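Local coordinates for protein dehydroquinate synthase (Thermus thermophilus, PDB 1UJN) that probably catalyses the conversion of 3-deoxy-D-arabino-heptulosonate 7-phosphate to 3-dehydroquinate in the shikimate pathway, using NAD(+) and a divalent zinc or cobalt ion, at residues F167-V172 against A244-M249. Sequence-based numbering, arbitrary orientation.
Sequences FKEGLV and ALPHGM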
loop_
_atom_site.group_PDB
_atom_site.type_symbol
_atom_site.label_atom_id
_atom_site.label_comp_id
_atom_site.label_asym_id
_atom_site.label_seq_id
_atom_site.Cartn_x
_atom_site.Cartn_y
_atom_site.Cartn_z
ATOM N N PHE A 167 0.185 20.282 23.138
ATOM C CA PHE A 167 -0.837 21.150 22.567
ATOM C C PHE A 167 -0.160 22.237 21.739
ATOM O O PHE A 167 -0.571 22.534 20.620
ATOM C CB PHE A 167 -1.668 21.788 23.692
ATOM C CG PHE A 167 -2.635 22.837 23.216
ATOM C CD1 PHE A 167 -2.313 24.188 23.297
ATOM C CD2 PHE A 167 -3.866 22.473 22.680
ATOM C CE1 PHE A 167 -3.203 25.160 22.852
ATOM C CE2 PHE A 167 -4.766 23.439 22.230
ATOM C CZ PHE A 167 -4.435 24.783 22.316
ATOM N N LYS A 168 0.896 22.816 22.293
ATOM C CA LYS A 168 1.628 23.881 21.613
ATOM C C LYS A 168 2.406 23.405 20.394
ATOM O O LYS A 168 2.569 24.153 19.431
ATOM C CB LYS A 168 2.571 24.577 22.595
ATOM C CG LYS A 168 1.838 25.296 23.714
ATOM C CD LYS A 168 2.787 26.188 24.521
ATOM C CE LYS A 168 2.017 27.054 25.510
ATOM N NZ LYS A 168 2.928 27.921 26.305
ATOM N N GLU A 169 2.893 22.169 20.428
ATOM C CA GLU A 169 3.634 21.635 19.283
ATOM C C GLU A 169 2.815 21.778 18.012
ATOM O O GLU A 169 3.340 22.149 16.962
ATOM C CB GLU A 169 3.944 20.158 19.471
ATOM C CG GLU A 169 5.143 19.863 20.305
ATOM C CD GLU A 169 5.520 18.403 20.207
ATOM O OE1 GLU A 169 5.427 17.700 21.235
ATOM O OE2 GLU A 169 5.891 17.959 19.097
ATOM N N GLY A 170 1.526 21.463 18.112
ATOM C CA GLY A 170 0.648 21.568 16.960
ATOM C C GLY A 170 0.463 22.999 16.494
ATOM O O GLY A 170 0.315 23.261 15.295
ATOM N N LEU A 171 0.469 23.941 17.430
ATOM C CA LEU A 171 0.295 25.334 17.056
ATOM C C LEU A 171 1.496 25.831 16.255
ATOM O O LEU A 171 1.383 26.791 15.503
ATOM C CB LEU A 171 0.080 26.202 18.299
ATOM C CG LEU A 171 -1.128 25.788 19.151
ATOM C CD1 LEU A 171 -1.478 26.906 20.119
ATOM C CD2 LEU A 171 -2.314 25.482 18.257
ATOM N N VAL A 172 2.643 25.172 16.417
ATOM C CA VAL A 172 3.844 25.556 15.678
ATOM C C VAL A 172 3.628 25.274 14.195
ATOM O O VAL A 172 3.993 26.079 13.338
ATOM C CB VAL A 172 5.088 24.767 16.159
ATOM C CG1 VAL A 172 6.266 25.010 15.211
ATOM C CG2 VAL A 172 5.455 25.197 17.570
ATOM N N ALA A 244 14.880 12.767 20.917
ATOM C CA ALA A 244 14.369 13.167 22.218
ATOM C C ALA A 244 13.622 14.487 22.020
ATOM O O ALA A 244 12.627 14.757 22.688
ATOM C CB ALA A 244 15.521 13.353 23.206
ATOM N N LEU A 245 14.110 15.310 21.094
ATOM C CA LEU A 245 13.481 16.602 20.804
ATOM C C LEU A 245 12.189 16.397 20.008
ATOM O O LEU A 245 12.224 15.919 18.878
ATOM C CB LEU A 245 14.450 17.490 20.008
ATOM C CG LEU A 245 13.923 18.865 19.580
ATOM C CD1 LEU A 245 13.723 19.754 20.800
ATOM C CD2 LEU A 245 14.891 19.498 18.603
ATOM N N PRO A 246 11.030 16.754 20.589
ATOM C CA PRO A 246 9.740 16.594 19.904
ATOM C C PRO A 246 9.720 17.286 18.537
ATOM O O PRO A 246 10.301 18.357 18.366
ATOM C CB PRO A 246 8.744 17.224 20.880
ATOM C CG PRO A 246 9.397 17.021 22.219
ATOM C CD PRO A 246 10.842 17.354 21.923
ATOM N N HIS A 247 9.039 16.676 17.573
ATOM C CA HIS A 247 8.962 17.221 16.221
ATOM C C HIS A 247 8.595 18.699 16.142
ATOM O O HIS A 247 9.265 19.471 15.451
ATOM C CB HIS A 247 7.960 16.424 15.389
ATOM C CG HIS A 247 7.871 16.877 13.966
ATOM N ND1 HIS A 247 8.887 16.672 13.056
ATOM C CD2 HIS A 247 6.898 17.543 13.301
ATOM C CE1 HIS A 247 8.543 17.194 11.891
ATOM N NE2 HIS A 247 7.341 17.729 12.014
ATOM N N GLY A 248 7.529 19.087 16.834
ATOM C CA GLY A 248 7.094 20.476 16.808
ATOM C C GLY A 248 8.137 21.444 17.330
ATOM O O GLY A 248 8.258 22.574 16.843
ATOM N N MET A 249 8.897 21.010 18.330
ATOM C CA MET A 249 9.927 21.860 18.900
ATOM C C MET A 249 11.045 22.027 17.883
ATOM O O MET A 249 11.575 23.125 17.704
ATOM C CB MET A 249 10.461 21.245 20.194
ATOM C CG MET A 249 9.397 21.071 21.271
ATOM S SD MET A 249 8.579 22.624 21.706
ATOM C CE MET A 249 7.612 22.124 23.161
#
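Glu-169, on helix 164-181, reaches over to the first turn of helix 247-264 and makes the one hydrogen bond between 167-172 and 244-249. Its OE2 accepts the backbone N-H of Gly-248 at 3.0 Å (N to OE2), with a moderately bent N-H...O angle of 149°. The donor arrives on the anti side of the carboxylate and 25° out of its plane. The reach comes from the torsions: CG sits beside the backbone N (chi1 -82°), anti to the carbonyl carbon, and the chain runs on extended, which carries the carboxylate to the neighbouring helix start.

Van der Waals contacts accompany this bond. Pro-246, at the N-cap position, crosses the Glu-169 side chain at about a right angle, its CB 3.4 Å from Glu-169 OE1 and equally near OE2. Gly-248 meets the aliphatic part of Glu-169, Gly-248 CA lying 4.1 Å from Glu-169 CG. Glu-169 CA and Gly-248 CA stand only 4.4 Å apart. A CB modelled on Gly-248 would fall 2.7 Å from Glu-169 CB, so the missing side chain permits this close approach. Further along, Val-172 sets CG1 3.5 Å from Gly-248 O, while Met-249 folds its CE to 4.4 Å from Glu-169 CG.

His-247, with Glu-173 and His-231, belongs to the predicted zinc site, and its ND1 is hydrogen-bonded to Glu-238; the contact thus joins the helices carrying two of these three residues. Replacing Glu-169 by alanine would remove this acceptor, and the Gly-248 N-H would probably lose its mate, with a gap opened beside Pro-246. A carboxylate bonded to a first-turn N-H suits the positive end of the helix dipole, and this is likely to favour its ionised form.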